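Local structure of ultraspiracle (Drosophila melanogaster, 1HG4) at residues W99-S104 / Q134-Q139; Y143-A148 / I156-L161. The protein probably acts as a nuclear hormone receptor and transcription factor, its ligand-binding domain holding a phospholipid in the pocket and locked in an inactive conformation. All blocks are in the same frame, centred on the assembly; numbering follows the deposited sequence.

Contact 1 of 2, residues W99-S104 / Q134-Q139. With LPP (2-(hexadecanoyloxy)-1-[(phosphonooxy)methyl]ethyl hexadecanoate), chain G.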
loop_
_atom_site.group_PDB
_atom_site.type_symbol
_atom_site.label_atom_id
_atom_site.label_comp_id
_atom_site.label_asym_id
_atom_site.label_seq_id
_atom_site.Cartn_x
_atom_site.Cartn_y
_atom_site.Cartn_z
ATOM N N TRP A 99 -7.078 20.183 23.607
ATOM C CA TRP A 99 -5.940 21.096 23.580
ATOM C C TRP A 99 -6.240 22.476 24.188
ATOM O O TRP A 99 -5.399 23.034 24.894
ATOM C CB TRP A 99 -5.460 21.256 22.128
ATOM C CG TRP A 99 -4.354 22.271 21.928
ATOM C CD1 TRP A 99 -4.490 23.552 21.469
ATOM C CD2 TRP A 99 -2.958 22.092 22.201
ATOM N NE1 TRP A 99 -3.267 24.184 21.437
ATOM C CE2 TRP A 99 -2.309 23.313 21.882
ATOM C CE3 TRP A 99 -2.194 21.026 22.688
ATOM C CZ2 TRP A 99 -0.930 23.495 22.038
ATOM C CZ3 TRP A 99 -0.808 21.213 22.847
ATOM C CH2 TRP A 99 -0.200 22.436 22.520
ATOM N N CYS A 100 -7.421 23.030 23.904
ATOM C CA CYS A 100 -7.807 24.335 24.452
ATOM C C CYS A 100 -8.094 24.226 25.931
ATOM O O CYS A 100 -8.040 25.215 26.644
ATOM C CB CYS A 100 -9.082 24.882 23.799
ATOM S SG CYS A 100 -8.910 25.443 22.119
ATOM N N SER A 101 -8.422 23.026 26.390
ATOM C CA SER A 101 -8.743 22.831 27.796
ATOM C C SER A 101 -7.510 22.518 28.656
ATOM O O SER A 101 -7.623 22.055 29.802
ATOM C CB SER A 101 -9.804 21.736 27.918
ATOM O OG SER A 101 -10.938 22.068 27.127
ATOM N N ILE A 102 -6.329 22.780 28.101
ATOM C CA ILE A 102 -5.087 22.540 28.828
ATOM C C ILE A 102 -4.711 23.805 29.604
ATOM O O ILE A 102 -3.954 23.746 30.582
ATOM C CB ILE A 102 -3.921 22.152 27.864
ATOM C CG1 ILE A 102 -4.206 20.791 27.232
ATOM C CG2 ILE A 102 -2.599 22.082 28.628
ATOM C CD1 ILE A 102 -3.121 20.294 26.330
ATOM N N VAL A 103 -5.260 24.942 29.169
ATOM C CA VAL A 103 -4.992 26.233 29.799
ATOM C C VAL A 103 -5.472 26.340 31.239
ATOM O O VAL A 103 -4.772 26.891 32.087
ATOM C CB VAL A 103 -5.618 27.385 28.988
ATOM C CG1 VAL A 103 -5.858 28.582 29.878
ATOM C CG2 VAL A 103 -4.686 27.769 27.834
ATOM N N SER A 104 -6.655 25.816 31.525
ATOM C CA SER A 104 -7.184 25.906 32.878
ATOM C C SER A 104 -7.166 24.603 33.666
ATOM O O SER A 104 -8.099 24.325 34.419
ATOM C CB SER A 104 -8.613 26.460 32.854
ATOM O OG SER A 104 -9.497 25.589 32.167
ATOM N N GLN A 134 -13.284 22.988 33.860
ATOM C CA GLN A 134 -13.562 23.745 32.649
ATOM C C GLN A 134 -13.186 23.060 31.345
ATOM O O GLN A 134 -12.096 22.518 31.207
ATOM C CB GLN A 134 -12.848 25.090 32.689
ATOM C CG GLN A 134 -13.551 26.168 33.459
ATOM C CD GLN A 134 -13.176 27.541 32.936
ATOM O OE1 GLN A 134 -13.717 28.012 31.932
ATOM N NE2 GLN A 134 -12.233 28.178 33.596
ATOM N N LEU A 135 -14.096 23.118 30.377
ATOM C CA LEU A 135 -13.880 22.525 29.068
ATOM C C LEU A 135 -14.022 23.643 28.047
ATOM O O LEU A 135 -15.081 24.258 27.940
ATOM C CB LEU A 135 -14.925 21.435 28.808
ATOM C CG LEU A 135 -14.794 20.546 27.572
ATOM C CD1 LEU A 135 -13.496 19.777 27.629
ATOM C CD2 LEU A 135 -15.943 19.565 27.534
ATOM N N PHE A 136 -12.950 23.912 27.308
ATOM C CA PHE A 136 -12.962 24.964 26.294
ATOM C C PHE A 136 -13.212 24.445 24.881
ATOM O O PHE A 136 -12.689 23.404 24.490
ATOM C CB PHE A 136 -11.636 25.728 26.282
ATOM C CG PHE A 136 -11.428 26.624 27.467
ATOM C CD1 PHE A 136 -11.142 26.097 28.715
ATOM C CD2 PHE A 136 -11.507 28.004 27.324
ATOM C CE1 PHE A 136 -10.942 26.933 29.807
ATOM C CE2 PHE A 136 -11.311 28.850 28.410
ATOM C CZ PHE A 136 -11.027 28.315 29.652
ATOM N N LEU A 137 -14.008 25.188 24.119
ATOM C CA LEU A 137 -14.302 24.841 22.737
ATOM C C LEU A 137 -13.484 25.776 21.860
ATOM O O LEU A 137 -13.143 25.452 20.721
ATOM C CB LEU A 137 -15.793 25.022 22.432
ATOM C CG LEU A 137 -16.736 23.852 22.731
ATOM C CD1 LEU A 137 -16.790 23.576 24.216
ATOM C CD2 LEU A 137 -18.112 24.178 22.201
ATOM N N ASN A 138 -13.177 26.942 22.425
ATOM C CA ASN A 138 -12.411 28.009 21.777
ATOM C C ASN A 138 -11.531 28.568 22.870
ATOM O O ASN A 138 -11.298 27.918 23.884
ATOM C CB ASN A 138 -13.326 29.160 21.363
ATOM C CG ASN A 138 -14.120 28.870 20.124
ATOM O OD1 ASN A 138 -15.119 29.536 19.853
ATOM N ND2 ASN A 138 -13.675 27.890 19.344
ATOM N N GLN A 139 -11.129 29.825 22.699
ATOM C CA GLN A 139 -10.330 30.503 23.708
ATOM C C GLN A 139 -11.267 31.379 24.542
ATOM O O GLN A 139 -10.919 31.793 25.642
ATOM C CB GLN A 139 -9.256 31.375 23.054
HETATM P P1 LPP G . -33.690 19.398 32.920
HETATM O O2 LPP G . -32.766 19.489 34.253
HETATM O O3 LPP G . -35.092 20.098 33.339
HETATM O O4 LPP G . -33.875 17.775 32.361
HETATM O O5 LPP G . -33.022 20.387 31.797
HETATM C C6 LPP G . -31.630 20.597 31.883
HETATM C C7 LPP G . -31.091 21.098 30.547
HETATM C C8 LPP G . -29.853 21.962 30.809
HETATM O O9 LPP G . -30.710 19.976 29.768
HETATM O O27 LPP G . -29.196 22.258 29.604
HETATM C C11 LPP G . -31.228 19.986 28.494
HETATM O O10 LPP G . -32.227 20.599 28.123
HETATM C C12 LPP G . -30.377 19.101 27.594
HETATM C C13 LPP G . -29.364 19.978 26.866
HETATM C C14 LPP G . -28.959 19.334 25.553
HETATM C C15 LPP G . -27.515 18.896 25.653
HETATM C C16 LPP G . -26.817 19.130 24.328
HETATM C C17 LPP G . -25.318 19.011 24.542
HETATM C C18 LPP G . -24.700 18.286 23.362
HETATM C C19 LPP G . -24.121 16.964 23.841
HETATM C C20 LPP G . -22.601 17.023 23.756
HETATM C C21 LPP G . -22.079 15.891 22.870
HETATM C C22 LPP G . -22.148 16.298 21.400
HETATM C C23 LPP G . -20.800 16.816 20.933
HETATM C C24 LPP G . -20.992 17.477 19.574
HETATM C C25 LPP G . -19.653 17.963 19.031
HETATM C C26 LPP G . -19.119 16.981 17.995
HETATM C C29 LPP G . -28.179 23.130 29.796
HETATM O O28 LPP G . -27.694 23.451 30.873
HETATM C C30 LPP G . -27.740 23.655 28.430
HETATM C C31 LPP G . -26.254 24.023 28.451
HETATM C C32 LPP G . -25.458 23.068 27.564
HETATM C C33 LPP G . -24.357 22.399 28.390
HETATM C C34 LPP G . -23.527 21.488 27.497
HETATM C C35 LPP G . -22.314 20.975 28.267
HETATM C C36 LPP G . -21.174 20.694 27.302
HETATM C C37 LPP G . -20.974 19.189 27.162
HETATM C C38 LPP G . -19.494 18.867 26.967
HETATM C C39 LPP G . -19.249 18.388 25.541
HETATM C C40 LPP G . -18.647 19.525 24.727
HETATM C C41 LPP G . -17.961 18.980 23.493
HETATM C C42 LPP G . -18.139 19.984 22.371
HETATM C C43 LPP G . -17.119 19.715 21.273
HETATM C C44 LPP G . -17.151 20.849 20.247
#

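Contact 2 of 2, residues Y143-A148 / I156-L161. With LPP (2-(hexadecanoyloxy)-1-[(phosphonooxy)methyl]ethyl hexadecanoate), chain G.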
loop_
_atom_site.group_PDB
_atom_site.type_symbol
_atom_site.label_atom_id
_atom_site.label_comp_id
_atom_site.label_asym_id
_atom_site.label_seq_id
_atom_site.Cartn_x
_atom_site.Cartn_y
_atom_site.Cartn_z
ATOM N N TYR A 143 -17.324 25.765 29.167
ATOM C CA TYR A 143 -18.320 25.303 30.110
ATOM C C TYR A 143 -17.727 24.890 31.439
ATOM O O TYR A 143 -16.648 24.304 31.499
ATOM C CB TYR A 143 -19.084 24.103 29.545
ATOM C CG TYR A 143 -19.923 24.428 28.344
ATOM C CD1 TYR A 143 -20.973 25.342 28.428
ATOM C CD2 TYR A 143 -19.652 23.846 27.115
ATOM C CE1 TYR A 143 -21.731 25.672 27.306
ATOM C CE2 TYR A 143 -20.401 24.162 25.991
ATOM C CZ TYR A 143 -21.437 25.083 26.090
ATOM O OH TYR A 143 -22.139 25.435 24.958
ATOM N N HIS A 144 -18.434 25.213 32.513
ATOM C CA HIS A 144 -18.004 24.788 33.829
ATOM C C HIS A 144 -18.695 23.440 34.052
ATOM O O HIS A 144 -19.692 23.132 33.388
ATOM C CB HIS A 144 -18.386 25.843 34.858
ATOM C CG HIS A 144 -17.537 27.067 34.762
ATOM N ND1 HIS A 144 -16.205 27.071 35.118
ATOM C CD2 HIS A 144 -17.796 28.296 34.251
ATOM C CE1 HIS A 144 -15.679 28.246 34.827
ATOM N NE2 HIS A 144 -16.623 29.008 34.297
ATOM N N ARG A 145 -18.168 22.631 34.962
ATOM C CA ARG A 145 -18.721 21.301 35.173
ATOM C C ARG A 145 -20.161 21.262 35.646
ATOM O O ARG A 145 -20.862 20.282 35.395
ATOM C CB ARG A 145 -17.840 20.506 36.131
ATOM C CG ARG A 145 -18.085 19.010 36.071
ATOM C CD ARG A 145 -17.057 18.258 36.890
ATOM N NE ARG A 145 -17.300 16.821 36.889
ATOM C CZ ARG A 145 -17.999 16.177 37.816
ATOM N NH1 ARG A 145 -18.533 16.840 38.832
ATOM N NH2 ARG A 145 -18.156 14.863 37.733
ATOM N N ASN A 146 -20.599 22.326 36.317
ATOM C CA ASN A 146 -21.970 22.399 36.813
ATOM C C ASN A 146 -22.959 22.410 35.655
ATOM O O ASN A 146 -24.049 21.842 35.764
ATOM C CB ASN A 146 -22.166 23.641 37.703
ATOM C CG ASN A 146 -21.478 24.893 37.150
ATOM O OD1 ASN A 146 -21.572 25.198 35.966
ATOM N ND2 ASN A 146 -20.799 25.628 38.021
ATOM N N SER A 147 -22.576 23.038 34.544
ATOM C CA SER A 147 -23.444 23.092 33.371
ATOM C C SER A 147 -23.512 21.728 32.701
ATOM O O SER A 147 -24.570 21.337 32.232
ATOM C CB SER A 147 -22.944 24.121 32.369
ATOM O OG SER A 147 -22.950 25.416 32.933
ATOM N N ALA A 148 -22.389 21.008 32.649
ATOM C CA ALA A 148 -22.372 19.667 32.043
ATOM C C ALA A 148 -23.324 18.809 32.866
ATOM O O ALA A 148 -24.311 18.297 32.352
ATOM C CB ALA A 148 -20.966 19.071 32.068
ATOM N N ILE A 156 -19.033 12.457 29.733
ATOM C CA ILE A 156 -18.246 12.702 28.541
ATOM C C ILE A 156 -17.410 13.964 28.737
ATOM O O ILE A 156 -16.384 14.146 28.088
ATOM C CB ILE A 156 -19.151 12.839 27.297
ATOM C CG1 ILE A 156 -18.444 12.221 26.096
ATOM C CG2 ILE A 156 -19.474 14.300 27.017
ATOM C CD1 ILE A 156 -19.394 11.795 25.017
ATOM N N PHE A 157 -17.862 14.828 29.640
ATOM C CA PHE A 157 -17.160 16.068 29.980
ATOM C C PHE A 157 -15.901 15.643 30.736
ATOM O O PHE A 157 -14.792 16.110 30.459
ATOM C CB PHE A 157 -18.058 16.925 30.895
ATOM C CG PHE A 157 -17.444 18.236 31.348
ATOM C CD1 PHE A 157 -16.555 18.274 32.430
ATOM C CD2 PHE A 157 -17.829 19.438 30.760
ATOM C CE1 PHE A 157 -16.065 19.496 32.921
ATOM C CE2 PHE A 157 -17.349 20.667 31.241
ATOM C CZ PHE A 157 -16.466 20.699 32.327
ATOM N N ASP A 158 -16.082 14.732 31.682
ATOM C CA ASP A 158 -14.965 14.263 32.487
ATOM C C ASP A 158 -13.904 13.464 31.748
ATOM O O ASP A 158 -12.722 13.761 31.875
ATOM C CB ASP A 158 -15.458 13.445 33.686
ATOM C CG ASP A 158 -16.003 14.310 34.788
ATOM O OD1 ASP A 158 -15.376 15.355 35.089
ATOM O OD2 ASP A 158 -17.046 13.946 35.363
ATOM N N ARG A 159 -14.300 12.461 30.974
ATOM C CA ARG A 159 -13.272 11.689 30.299
ATOM C C ARG A 159 -12.520 12.476 29.238
ATOM O O ARG A 159 -11.386 12.159 28.930
ATOM C CB ARG A 159 -13.817 10.353 29.767
ATOM C CG ARG A 159 -15.209 10.335 29.214
ATOM C CD ARG A 159 -15.683 8.869 29.088
ATOM N NE ARG A 159 -14.631 7.979 28.587
ATOM C CZ ARG A 159 -14.714 7.251 27.473
ATOM N NH1 ARG A 159 -15.809 7.288 26.717
ATOM N NH2 ARG A 159 -13.690 6.490 27.098
ATOM N N ILE A 160 -13.128 13.526 28.706
ATOM C CA ILE A 160 -12.419 14.337 27.726
ATOM C C ILE A 160 -11.254 15.014 28.427
ATOM O O ILE A 160 -10.161 15.091 27.885
ATOM C CB ILE A 160 -13.302 15.449 27.116
ATOM C CG1 ILE A 160 -14.214 14.862 26.037
ATOM C CG2 ILE A 160 -12.427 16.532 26.522
ATOM C CD1 ILE A 160 -15.058 15.888 25.322
ATOM N N LEU A 161 -11.489 15.498 29.640
ATOM C CA LEU A 161 -10.445 16.199 30.375
ATOM C C LEU A 161 -9.461 15.286 31.083
ATOM O O LEU A 161 -8.285 15.615 31.191
ATOM C CB LEU A 161 -11.073 17.171 31.380
ATOM C CG LEU A 161 -11.908 18.280 30.738
ATOM C CD1 LEU A 161 -12.666 19.058 31.788
ATOM C CD2 LEU A 161 -10.992 19.193 29.957
HETATM P P1 LPP G . -33.690 19.398 32.920
HETATM O O2 LPP G . -32.766 19.489 34.253
HETATM O O3 LPP G . -35.092 20.098 33.339
HETATM O O4 LPP G . -33.875 17.775 32.361
HETATM O O5 LPP G . -33.022 20.387 31.797
HETATM C C6 LPP G . -31.630 20.597 31.883
HETATM C C7 LPP G . -31.091 21.098 30.547
HETATM C C8 LPP G . -29.853 21.962 30.809
HETATM O O9 LPP G . -30.710 19.976 29.768
HETATM O O27 LPP G . -29.196 22.258 29.604
HETATM C C11 LPP G . -31.228 19.986 28.494
HETATM O O10 LPP G . -32.227 20.599 28.123
HETATM C C12 LPP G . -30.377 19.101 27.594
HETATM C C13 LPP G . -29.364 19.978 26.866
HETATM C C14 LPP G . -28.959 19.334 25.553
HETATM C C15 LPP G . -27.515 18.896 25.653
HETATM C C16 LPP G . -26.817 19.130 24.328
HETATM C C17 LPP G . -25.318 19.011 24.542
HETATM C C18 LPP G . -24.700 18.286 23.362
HETATM C C19 LPP G . -24.121 16.964 23.841
HETATM C C20 LPP G . -22.601 17.023 23.756
HETATM C C21 LPP G . -22.079 15.891 22.870
HETATM C C22 LPP G . -22.148 16.298 21.400
HETATM C C23 LPP G . -20.800 16.816 20.933
HETATM C C24 LPP G . -20.992 17.477 19.574
HETATM C C25 LPP G . -19.653 17.963 19.031
HETATM C C26 LPP G . -19.119 16.981 17.995
HETATM C C29 LPP G . -28.179 23.130 29.796
HETATM O O28 LPP G . -27.694 23.451 30.873
HETATM C C30 LPP G . -27.740 23.655 28.430
HETATM C C31 LPP G . -26.254 24.023 28.451
HETATM C C32 LPP G . -25.458 23.068 27.564
HETATM C C33 LPP G . -24.357 22.399 28.390
HETATM C C34 LPP G . -23.527 21.488 27.497
HETATM C C35 LPP G . -22.314 20.975 28.267
HETATM C C36 LPP G . -21.174 20.694 27.302
HETATM C C37 LPP G . -20.974 19.189 27.162
HETATM C C38 LPP G . -19.494 18.867 26.967
HETATM C C39 LPP G . -19.249 18.388 25.541
HETATM C C40 LPP G . -18.647 19.525 24.727
HETATM C C41 LPP G . -17.961 18.980 23.493
HETATM C C42 LPP G . -18.139 19.984 22.371
HETATM C C43 LPP G . -17.119 19.715 21.273
HETATM C C44 LPP G . -17.151 20.849 20.247
#

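Contact 1 of 2, residues W99-S104 / Q134-Q139
Cys-100, Ser-101 and Ser-104 pack against the first strand of a small beta hairpin, joining the C-terminal end of helix 78-100 to strand 134-136 in the otherwise helical nuclear receptor ligand-binding fold. The contact is partly buried. Its one hydrogen bond across the segments runs from the backbone N of Phe-136 to Ser-101 OG, 2.7 Å long with an angle of 156° at the hydrogen. Ser-101 is the first residue to leave the helical conformation, and its OG, beside its own backbone N (chi1 -55°), is also hydrogen-bonded to Val-97 O, one turn back. A serine suits the place because one small hydroxyl serves both the helix and the strand, tying the strand to the last turn.

Phe-136 lies over this helix end. Its CB meets Cys-100 CB at 3.7 Å, and the Cys-100 carbonyl oxygen is equally near that CB, approaching the ring obliquely. With CG beside the backbone N (chi1 -72°), the ring reaches on to Ser-104, whose OG comes up at its edge, near the ring plane, 3.1 Å from CE1; the slightly positive rim of an aromatic ring probably tolerates such an oxygen. The same OG is 3.4 Å from Gln-134 CB, so it touches two side chains of the strand, both on one side of it. Were Phe-136 an alanine, Ser-104 would probably lose its aromatic neighbour, and a gap would be likely to open between the loop after the helix and the strand.

The neighbouring leucines turn their CB away from the helix end and serve the lipid pocket instead, where branched apolar side chains suit an acyl chain. Leu-135 still touches Ser-101 OG with CD1, while its other methyl, CD2, rests 3.7 Å from C38 of the phospholipid.

Contact 2 of 2, residues Y143-A148 / I156-L161
Phe-157 and Asp-158, neighbours on helix 154-171, point to different parts of the turn where the second hairpin strand becomes helix 145-151, in the helical ligand-binding fold of nuclear receptors. Phe-157 is the apolar wedge. Its CG stands opposite the backbone N (chi1 179°), which carries the ring across to the start of the short helix, where His-144 holds the N-cap position. Ala-148 meets the Phe-157 ring obliquely, Ala-148 CB lying 3.4 Å from Phe-157 CD2, and a side chain no larger than a methyl suits so close an approach. At the far end of the ring, Tyr-143 O lies at the edge, near the ring plane, 3.7 Å from Phe-157 CZ.

Arg-145 does two things along its length. Its aliphatic part crosses the Phe-157 ring at a slant, Arg-145 CG lying 3.8 Å from Phe-157 CE1, while the guanidinium is turned 71° from the ring plane and so does not stack on it. The extended chain delivers that group to Asp-158 for a side-on salt bridge: Arg-145 NE donates to Asp-158 OD1 at 3.0 Å and Arg-145 NH2 to Asp-158 OD2 at 2.8 Å, each oxygen using its syn lone pair. Guanidinium and carboxylate are nearly coplanar, 29° apart. Two nitrogens on two oxygens resist rotation of either group, and the opposite charges would probably offset one another in this partly exposed place.

Tyr-143 faces the ligand pocket. Phospholipid C35 lies over one ring face, offset toward the rim, and C36 sits 3.5 Å from Tyr-143 CD2.

Both contacts are partly buried and meet through the hairpin: contact 1 holds its first strand, contact 2 the end of its second, and Leu-135 O and Tyr-143 N, 3.0 Å apart, probably form a hydrogen bond between them. Leu-161 of helix 154-171 reaches across, its CD2 packing on Leu-135 CD1 and Ser-101 CB. Contact 1, somewhat nearer the centre of the chain, relies on a neutral hydroxyl-to-backbone bond and a phenylalanine packed on a helix end and the loop after it. Contact 2 instead pairs a buried ring with a salt bridge between partly exposed residues, linking two helices. Each adds residues to the same lipid pocket, leucines in one, Tyr-143, Ser-147 and Ala-148 in the other.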